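PDB 6Y4R: DotU family type IV/VI secretion system protein from Acinetobacter baumannii, which is the cytoplasmic domain of TssL, a key component of the bacterial type VI secretion system, probably acting within its membrane-bound assembly. Local coordinates for residues 13-18 with 60-65; 66-71 with 131-136. All coordinates share one frame; numbering follows the deposited sequence.

In the fold
Two ways of fixing one long helix in an all-helical domain meet here, because helix 52-71 takes part in both contacts. Contact 1 is core: residues 60-65 receive an isoleucine from helix 9-19, and all the touching residues are buried and apolar. Contact 2 lies nearer the surface, where the C-terminal end of the same helix, 66-71, meets the loop 131-136 through a carboxylate bound to backbone N-H groups. The two centres are about 8 Å apart and the contacts touch: Ile15 also packs on Ile66, Ile18 on Thr69 and Ile70, and Phe133 on Ala64 and Leu65. Thus packing without polar bonds in the interior gives way to directed hydrogen bonds toward the surface.

Contact 1: 13-18 with 60-65; sequences YLIFLI and YAFCAL
Helix-to-helix packing in the core of this DotU-family domain brings Ile15, on helix 9-19, against Phe62 and Leu65 of helix 52-71. Ile15 is the single residue of 13-18 that touches 60-65, and it does so mainly with its ethyl branch, CG1 and CD1. CG1 lies beside the backbone N and anti to the carbonyl carbon (chi1 -56°), which sends the ethyl arm across the gap. The methylene carbon Ile15 CG1 is 3.8 Å from Phe62 CE1, reaching the ring obliquely near its outer end. Farther along the same arm, Ile15 CD1 is 4.0 Å from that same ring carbon, Phe62 CE1. The two side chains run past each other in opposite directions, each reaching toward the other's helix.

The terminal methyl has a second neighbour: Ile15 CD1 comes to 3.9 Å from Leu65 CG and touches the CD2 branch of that leucine at 4.0 Å. Phe62 and Leu65 stand three positions apart, about one helical turn; the outer ends of both side chains come up to helix 9-19, and Ile15 CD1 rests against the pair. In this bundle, which has no strands, the interface is one of dispersion and shape: the closest CA atoms, those of Ile15 and Leu65, are 8.1 Å apart, and side chains alone make the contact. Helix 27-47 adds a further layer, its Leu38 packing on Phe62 while Ile34 and Leu37 pack on Leu14. From the loop after helix 119-130, Phe133 touches Leu65, and Ile15 itself continues onto Thr69 in the next turn of helix 52-71.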
ATOM      1  N   TYR A  13      -9.051  -4.707  -2.573  1.00 33.11           N
ATOM      2  CA  TYR A  13     -10.327  -5.180  -2.019  1.00 26.78           C
ATOM      3  C   TYR A  13     -10.128  -5.972  -0.740  1.00 28.20           C
ATOM      4  O   TYR A  13     -10.996  -5.965   0.146  1.00 35.78           O
ATOM      5  CB  TYR A  13     -11.076  -6.064  -3.000  1.00 26.99           C
ATOM      6  CG  TYR A  13     -12.365  -6.637  -2.402  1.00 28.07           C
ATOM      7  CD1 TYR A  13     -13.355  -5.791  -1.902  1.00 28.11           C
ATOM      8  CD2 TYR A  13     -12.592  -8.020  -2.331  1.00 31.21           C
ATOM      9  CE1 TYR A  13     -14.543  -6.310  -1.360  1.00 33.79           C
ATOM     10  CE2 TYR A  13     -13.763  -8.544  -1.787  1.00 35.63           C
ATOM     11  CZ  TYR A  13     -14.731  -7.693  -1.307  1.00 38.75           C
ATOM     12  OH  TYR A  13     -15.858  -8.305  -0.786  1.00 42.66           O
ATOM     13  N   LEU A  14      -9.015  -6.707  -0.654  1.00 30.44           N
ATOM     14  CA  LEU A  14      -8.687  -7.493   0.531  1.00 27.81           C
ATOM     15  C   LEU A  14      -8.158  -6.608   1.653  1.00 24.62           C
ATOM     16  O   LEU A  14      -8.322  -6.955   2.827  1.00 22.90           O
ATOM     17  CB  LEU A  14      -7.659  -8.573   0.177  1.00 23.76           C
ATOM     18  CG  LEU A  14      -7.893  -9.532  -1.003  1.00 24.78           C
ATOM     19  CD1 LEU A  14      -6.661 -10.376  -1.243  1.00 33.25           C
ATOM     20  CD2 LEU A  14      -9.081 -10.435  -0.763  1.00 39.36           C
ATOM     21  N   ILE A  15      -7.546  -5.461   1.300  1.00 26.27           N
ATOM     22  CA  ILE A  15      -7.267  -4.403   2.275  1.00 27.63           C
ATOM     23  C   ILE A  15      -8.563  -3.862   2.851  1.00 33.38           C
ATOM     24  O   ILE A  15      -8.664  -3.572   4.046  1.00 41.10           O
ATOM     25  CB  ILE A  15      -6.498  -3.242   1.629  1.00 28.23           C
ATOM     26  CG1 ILE A  15      -5.198  -3.684   0.955  1.00 29.48           C
ATOM     27  CG2 ILE A  15      -6.242  -2.173   2.692  1.00 28.77           C
ATOM     28  CD1 ILE A  15      -4.046  -3.704   1.841  1.00 26.26           C
ATOM     29  N   PHE A  16      -9.541  -3.624   1.976  1.00 35.91           N
ATOM     30  CA  PHE A  16     -10.822  -3.077   2.395  1.00 32.68           C
ATOM     31  C   PHE A  16     -11.564  -4.042   3.313  1.00 29.94           C
ATOM     32  O   PHE A  16     -12.244  -3.601   4.246  1.00 35.22           O
ATOM     33  CB  PHE A  16     -11.655  -2.728   1.153  1.00 45.86           C
ATOM     34  CG  PHE A  16     -12.660  -1.618   1.369  1.00 58.69           C
ATOM     35  CD1 PHE A  16     -12.354  -0.511   2.150  1.00 62.94           C
ATOM     36  CD2 PHE A  16     -13.926  -1.688   0.781  1.00 65.64           C
ATOM     37  CE1 PHE A  16     -13.292   0.506   2.347  1.00 67.63           C
ATOM     38  CE2 PHE A  16     -14.876  -0.674   0.973  1.00 64.94           C
ATOM     39  CZ  PHE A  16     -14.559   0.422   1.757  1.00 67.25           C
ATOM     40  N   LEU A  17     -11.436  -5.359   3.083  1.00 34.07           N
ATOM     41  CA  LEU A  17     -12.144  -6.335   3.921  1.00 35.43           C
ATOM     42  C   LEU A  17     -11.607  -6.343   5.345  1.00 35.03           C
ATOM     43  O   LEU A  17     -12.378  -6.426   6.310  1.00 41.96           O
ATOM     44  CB  LEU A  17     -12.038  -7.754   3.359  1.00 31.76           C
ATOM     45  CG  LEU A  17     -12.789  -8.143   2.093  1.00 30.01           C
ATOM     46  CD1 LEU A  17     -12.344  -9.530   1.631  1.00 26.29           C
ATOM     47  CD2 LEU A  17     -14.311  -8.074   2.293  1.00 29.36           C
ATOM     48  N   ILE A  18     -10.288  -6.293   5.495  1.00 28.91           N
ATOM     49  CA  ILE A  18      -9.687  -6.255   6.828  1.00 33.80           C
ATOM     50  C   ILE A  18     -10.055  -4.966   7.541  1.00 39.63           C
ATOM     51  O   ILE A  18     -10.356  -4.963   8.745  1.00 47.08           O
ATOM     52  CB  ILE A  18      -8.163  -6.453   6.742  1.00 31.20           C
ATOM     53  CG1 ILE A  18      -7.861  -7.822   6.124  1.00 30.29           C
ATOM     54  CG2 ILE A  18      -7.506  -6.233   8.096  1.00 28.33           C
ATOM     55  CD1 ILE A  18      -6.407  -8.194   6.175  1.00 44.97           C
ATOM     56  N   TYR A  60       5.539  -1.724  -3.382  1.00 34.12           N
ATOM     57  CA  TYR A  60       6.102  -1.358  -2.081  1.00 26.41           C
ATOM     58  C   TYR A  60       5.049  -0.694  -1.195  1.00 30.18           C
ATOM     59  O   TYR A  60       4.934  -1.006  -0.003  1.00 21.83           O
ATOM     60  CB  TYR A  60       7.312  -0.428  -2.274  1.00 23.31           C
ATOM     61  CG  TYR A  60       7.939   0.043  -0.970  1.00 23.24           C
ATOM     62  CD1 TYR A  60       7.413   1.132  -0.267  1.00 22.94           C
ATOM     63  CD2 TYR A  60       9.041  -0.610  -0.436  1.00 23.71           C
ATOM     64  CE1 TYR A  60       7.963   1.543   0.934  1.00 23.15           C
ATOM     65  CE2 TYR A  60       9.608  -0.203   0.759  1.00 28.63           C
ATOM     66  CZ  TYR A  60       9.072   0.873   1.443  1.00 33.31           C
ATOM     67  OH  TYR A  60       9.649   1.269   2.636  1.00 33.02           O
ATOM     68  N   ALA A  61       4.284   0.239  -1.771  1.00 30.70           N
ATOM     69  CA  ALA A  61       3.238   0.940  -1.039  1.00 23.74           C
ATOM     70  C   ALA A  61       2.154  -0.021  -0.589  1.00 25.66           C
ATOM     71  O   ALA A  61       1.627   0.105   0.523  1.00 31.49           O
ATOM     72  CB  ALA A  61       2.634   2.045  -1.913  1.00 29.90           C
ATOM     73  N   PHE A  62       1.776  -0.966  -1.451  1.00 22.67           N
ATOM     74  CA  PHE A  62       0.726  -1.906  -1.075  1.00 21.41           C
ATOM     75  C   PHE A  62       1.187  -2.814   0.060  1.00 30.03           C
ATOM     76  O   PHE A  62       0.393  -3.175   0.931  1.00 35.83           O
ATOM     77  CB  PHE A  62       0.298  -2.734  -2.285  1.00 21.92           C
ATOM     78  CG  PHE A  62      -0.681  -3.828  -1.964  1.00 26.33           C
ATOM     79  CD1 PHE A  62      -2.033  -3.636  -2.185  1.00 28.63           C
ATOM     80  CD2 PHE A  62      -0.256  -5.058  -1.459  1.00 26.73           C
ATOM     81  CE1 PHE A  62      -2.952  -4.646  -1.897  1.00 32.73           C
ATOM     82  CE2 PHE A  62      -1.174  -6.073  -1.160  1.00 23.83           C
ATOM     83  CZ  PHE A  62      -2.516  -5.865  -1.385  1.00 27.49           C
ATOM     84  N   CYS A  63       2.457  -3.221   0.047  1.00 31.93           N
ATOM     85  CA  CYS A  63       2.976  -4.062   1.120  1.00 27.01           C
ATOM     86  C   CYS A  63       3.108  -3.284   2.427  1.00 28.72           C
ATOM     87  O   CYS A  63       2.778  -3.802   3.502  1.00 25.39           O
ATOM     88  CB  CYS A  63       4.309  -4.674   0.698  1.00 32.25           C
ATOM     89  SG  CYS A  63       4.129  -5.910  -0.638  1.00 34.53           S
ATOM     90  N   ALA A  64       3.578  -2.038   2.366  1.00 34.44           N
ATOM     91  CA  ALA A  64       3.584  -1.219   3.574  1.00 31.75           C
ATOM     92  C   ALA A  64       2.169  -1.066   4.136  1.00 29.13           C
ATOM     93  O   ALA A  64       1.978  -1.065   5.358  1.00 36.52           O
ATOM     94  CB  ALA A  64       4.226   0.141   3.290  1.00 22.32           C
ATOM     95  N   LEU A  65       1.167  -0.970   3.258  1.00 20.87           N
ATOM     96  CA  LEU A  65      -0.215  -0.708   3.663  1.00 24.09           C
ATOM     97  C   LEU A  65      -0.898  -1.945   4.238  1.00 32.14           C
ATOM     98  O   LEU A  65      -1.619  -1.852   5.239  1.00 35.18           O
ATOM     99  CB  LEU A  65      -1.002  -0.153   2.476  1.00 20.99           C
ATOM    100  CG  LEU A  65      -2.524  -0.179   2.463  1.00 21.18           C
ATOM    101  CD1 LEU A  65      -3.099   0.823   3.439  1.00 21.54           C
ATOM    102  CD2 LEU A  65      -3.000   0.120   1.065  1.00 21.43           C
TER

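Contact 2: 66-71 with 131-136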
ATOM      1  N   ILE A  66      -0.742  -3.099   3.578  1.00 34.49           N
ATOM      2  CA  ILE A  66      -1.309  -4.349   4.092  1.00 28.32           C
ATOM      3  C   ILE A  66      -0.654  -4.733   5.415  1.00 26.40           C
ATOM      4  O   ILE A  66      -1.328  -5.237   6.323  1.00 28.03           O
ATOM      5  CB  ILE A  66      -1.177  -5.477   3.048  1.00 29.50           C
ATOM      6  CG1 ILE A  66      -1.863  -6.755   3.528  1.00 29.55           C
ATOM      7  CG2 ILE A  66       0.289  -5.764   2.720  1.00 32.52           C
ATOM      8  CD1 ILE A  66      -3.301  -6.582   3.841  1.00 37.41           C
ATOM      9  N   ASP A  67       0.647  -4.456   5.573  1.00 20.69           N
ATOM     10  CA  ASP A  67       1.302  -4.824   6.822  1.00 20.93           C
ATOM     11  C   ASP A  67       0.731  -4.042   7.998  1.00 32.08           C
ATOM     12  O   ASP A  67       0.424  -4.626   9.047  1.00 32.83           O
ATOM     13  CB  ASP A  67       2.819  -4.583   6.766  1.00 21.20           C
ATOM     14  CG  ASP A  67       3.604  -5.657   5.985  1.00 28.14           C
ATOM     15  OD1 ASP A  67       3.038  -6.704   5.597  1.00 26.50           O
ATOM     16  OD2 ASP A  67       4.846  -5.504   5.878  1.00 30.64           O
ATOM     17  N   GLU A  68       0.512  -2.732   7.827  1.00 23.53           N
ATOM     18  CA  GLU A  68       0.075  -1.919   8.963  1.00 26.27           C
ATOM     19  C   GLU A  68      -1.413  -2.052   9.236  1.00 31.09           C
ATOM     20  O   GLU A  68      -1.844  -1.909  10.386  1.00 34.12           O
ATOM     21  CB  GLU A  68       0.473  -0.456   8.764  1.00 34.27           C
ATOM     22  CG  GLU A  68      -0.301   0.527   9.647  1.00 38.23           C
ATOM     23  CD  GLU A  68      -0.007   2.002   9.353  1.00 41.05           C
ATOM     24  OE1 GLU A  68       1.178   2.377   9.401  1.00 42.56           O
ATOM     25  OE2 GLU A  68      -0.944   2.785   9.068  1.00 40.85           O
ATOM     26  N   THR A  69      -2.207  -2.324   8.204  1.00 33.20           N
ATOM     27  CA  THR A  69      -3.617  -2.621   8.417  1.00 30.42           C
ATOM     28  C   THR A  69      -3.767  -3.818   9.344  1.00 30.14           C
ATOM     29  O   THR A  69      -4.595  -3.811  10.265  1.00 32.32           O
ATOM     30  CB  THR A  69      -4.299  -2.882   7.074  1.00 31.46           C
ATOM     31  OG1 THR A  69      -4.214  -1.709   6.259  1.00 40.00           O
ATOM     32  CG2 THR A  69      -5.740  -3.252   7.266  1.00 22.61           C
ATOM     33  N   ILE A  70      -2.975  -4.866   9.097  1.00 25.89           N
ATOM     34  CA  ILE A  70      -3.061  -6.098   9.875  1.00 21.71           C
ATOM     35  C   ILE A  70      -2.501  -5.903  11.282  1.00 22.27           C
ATOM     36  O   ILE A  70      -3.106  -6.334  12.268  1.00 25.09           O
ATOM     37  CB  ILE A  70      -2.342  -7.236   9.135  1.00 22.90           C
ATOM     38  CG1 ILE A  70      -3.187  -7.694   7.946  1.00 21.15           C
ATOM     39  CG2 ILE A  70      -2.006  -8.373  10.111  1.00 24.42           C
ATOM     40  CD1 ILE A  70      -2.505  -8.664   7.065  1.00 21.02           C
ATOM     41  N   VAL A  71      -1.325  -5.282  11.400  1.00 22.36           N
ATOM     42  CA  VAL A  71      -0.676  -5.201  12.704  1.00 23.12           C
ATOM     43  C   VAL A  71      -1.375  -4.222  13.663  1.00 24.00           C
ATOM     44  O   VAL A  71      -1.283  -4.397  14.884  1.00 30.45           O
ATOM     45  CB  VAL A  71       0.831  -4.886  12.501  1.00 23.18           C
ATOM     46  CG1 VAL A  71       1.094  -3.390  12.137  1.00 23.34           C
ATOM     47  CG2 VAL A  71       1.638  -5.326  13.704  1.00 24.01           C
ATOM     48  N   LEU A 131      -6.907   4.700   2.184  1.00 24.16           N
ATOM     49  CA  LEU A 131      -7.316   3.452   2.817  1.00 28.61           C
ATOM     50  C   LEU A 131      -6.637   3.207   4.169  1.00 30.43           C
ATOM     51  O   LEU A 131      -6.547   2.052   4.612  1.00 34.95           O
ATOM     52  CB  LEU A 131      -7.081   2.252   1.896  1.00 28.28           C
ATOM     53  CG  LEU A 131      -7.670   2.229   0.489  1.00 31.63           C
ATOM     54  CD1 LEU A 131      -7.312   0.881  -0.201  1.00 27.94           C
ATOM     55  CD2 LEU A 131      -9.186   2.471   0.525  1.00 38.59           C
ATOM     56  N   GLY A 132      -6.142   4.260   4.817  1.00 28.20           N
ATOM     57  CA  GLY A 132      -5.828   4.232   6.232  1.00 30.05           C
ATOM     58  C   GLY A 132      -4.364   4.166   6.589  1.00 29.44           C
ATOM     59  O   GLY A 132      -4.037   4.195   7.783  1.00 32.97           O
ATOM     60  N   PHE A 133      -3.474   4.141   5.607  1.00 23.30           N
ATOM     61  CA  PHE A 133      -2.059   4.086   5.915  1.00 23.09           C
ATOM     62  C   PHE A 133      -1.623   5.389   6.570  1.00 27.38           C
ATOM     63  O   PHE A 133      -1.889   6.476   6.055  1.00 24.41           O
ATOM     64  CB  PHE A 133      -1.231   3.825   4.656  1.00 31.61           C
ATOM     65  CG  PHE A 133       0.258   3.782   4.915  1.00 25.84           C
ATOM     66  CD1 PHE A 133       0.896   2.581   5.203  1.00 29.68           C
ATOM     67  CD2 PHE A 133       1.012   4.939   4.906  1.00 22.96           C
ATOM     68  CE1 PHE A 133       2.266   2.535   5.461  1.00 22.24           C
ATOM     69  CE2 PHE A 133       2.387   4.893   5.162  1.00 23.14           C
ATOM     70  CZ  PHE A 133       3.000   3.693   5.434  1.00 22.79           C
ATOM     71  N   GLN A 134      -0.987   5.270   7.731  1.00 28.39           N
ATOM     72  CA  GLN A 134      -0.457   6.392   8.494  1.00 26.88           C
ATOM     73  C   GLN A 134       1.058   6.410   8.586  1.00 31.68           C
ATOM     74  O   GLN A 134       1.668   7.478   8.483  1.00 32.89           O
ATOM     75  CB  GLN A 134      -1.030   6.365   9.900  1.00 29.12           C
ATOM     76  CG  GLN A 134      -2.502   6.204   9.899  1.00 29.31           C
ATOM     77  CD  GLN A 134      -3.099   6.604  11.203  1.00 33.27           C
ATOM     78  OE1 GLN A 134      -4.231   7.080  11.230  1.00 46.04           O
ATOM     79  NE2 GLN A 134      -2.379   6.365  12.298  1.00 29.22           N
ATOM     80  N   GLY A 135       1.676   5.246   8.758  1.00 35.63           N
ATOM     81  CA  GLY A 135       3.120   5.192   8.888  1.00 33.51           C
ATOM     82  C   GLY A 135       3.605   6.010  10.059  1.00 26.68           C
ATOM     83  O   GLY A 135       3.158   5.866  11.201  1.00 30.85           O
ATOM     84  N   LYS A 136       4.557   6.874   9.753  1.00 35.61           N
ATOM     85  CA  LYS A 136       5.247   7.673  10.752  1.00 37.15           C
ATOM     86  C   LYS A 136       4.362   8.742  11.380  1.00 39.76           C
ATOM     87  O   LYS A 136       4.661   9.207  12.486  1.00 45.66           O
ATOM     88  CB  LYS A 136       6.497   8.243  10.080  1.00 38.38           C
ATOM     89  CG  LYS A 136       7.096   9.465  10.679  1.00 45.01           C
ATOM     90  CD  LYS A 136       7.816  10.293   9.614  1.00 43.03           C
ATOM     91  CE  LYS A 136       6.836  10.769   8.547  1.00 40.57           C
ATOM     92  NZ  LYS A 136       7.521  11.616   7.512  1.00 35.88           N
TER
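Hydrogen bonding comes first in this contact, where the carboxylate of Glu68, near the end of helix 52-71, receives two successive backbone N-H groups from the loop 131-136. Gln134 N donates to Glu68 OE2 at 2.8 Å in a nearly straight bond (N-H...O 167°), meeting it on the syn side and slightly out of the carboxylate plane. Gly135 N donates to Glu68 OE1 at 3.0 Å, more bent at 144°, using the syn lone pair. With each oxygen tied to its own N-H, the carboxylate is restrained against rotation. The side chain leaves the helix with CG anti to the backbone N (chi1 162°) and runs extended, which carries the acid across to the loop.

The loop starts from a Schellman motif that ends helix 119-130: Gly132, at positive phi, is its C-prime residue, with Phe133 N bonded to Cys128 O and Gly132 N to Leu129 O. Gly135 also has positive phi.

Charge adds to the polar grip. Arg138 forms a salt bridge with Glu68 OE2, so this oxygen serves two partners, which would probably favour the ionised acid.

Packing is lighter. The bond from Gly135 N to Glu68 OE1 lies over one face of the Phe133 ring, with Gly135 N 3.7 Å above the ring plane and offset from its centre. Glu68 OE2 touches Gln134 CB at 3.7 Å. The Phe133 ring stacks with Phe104.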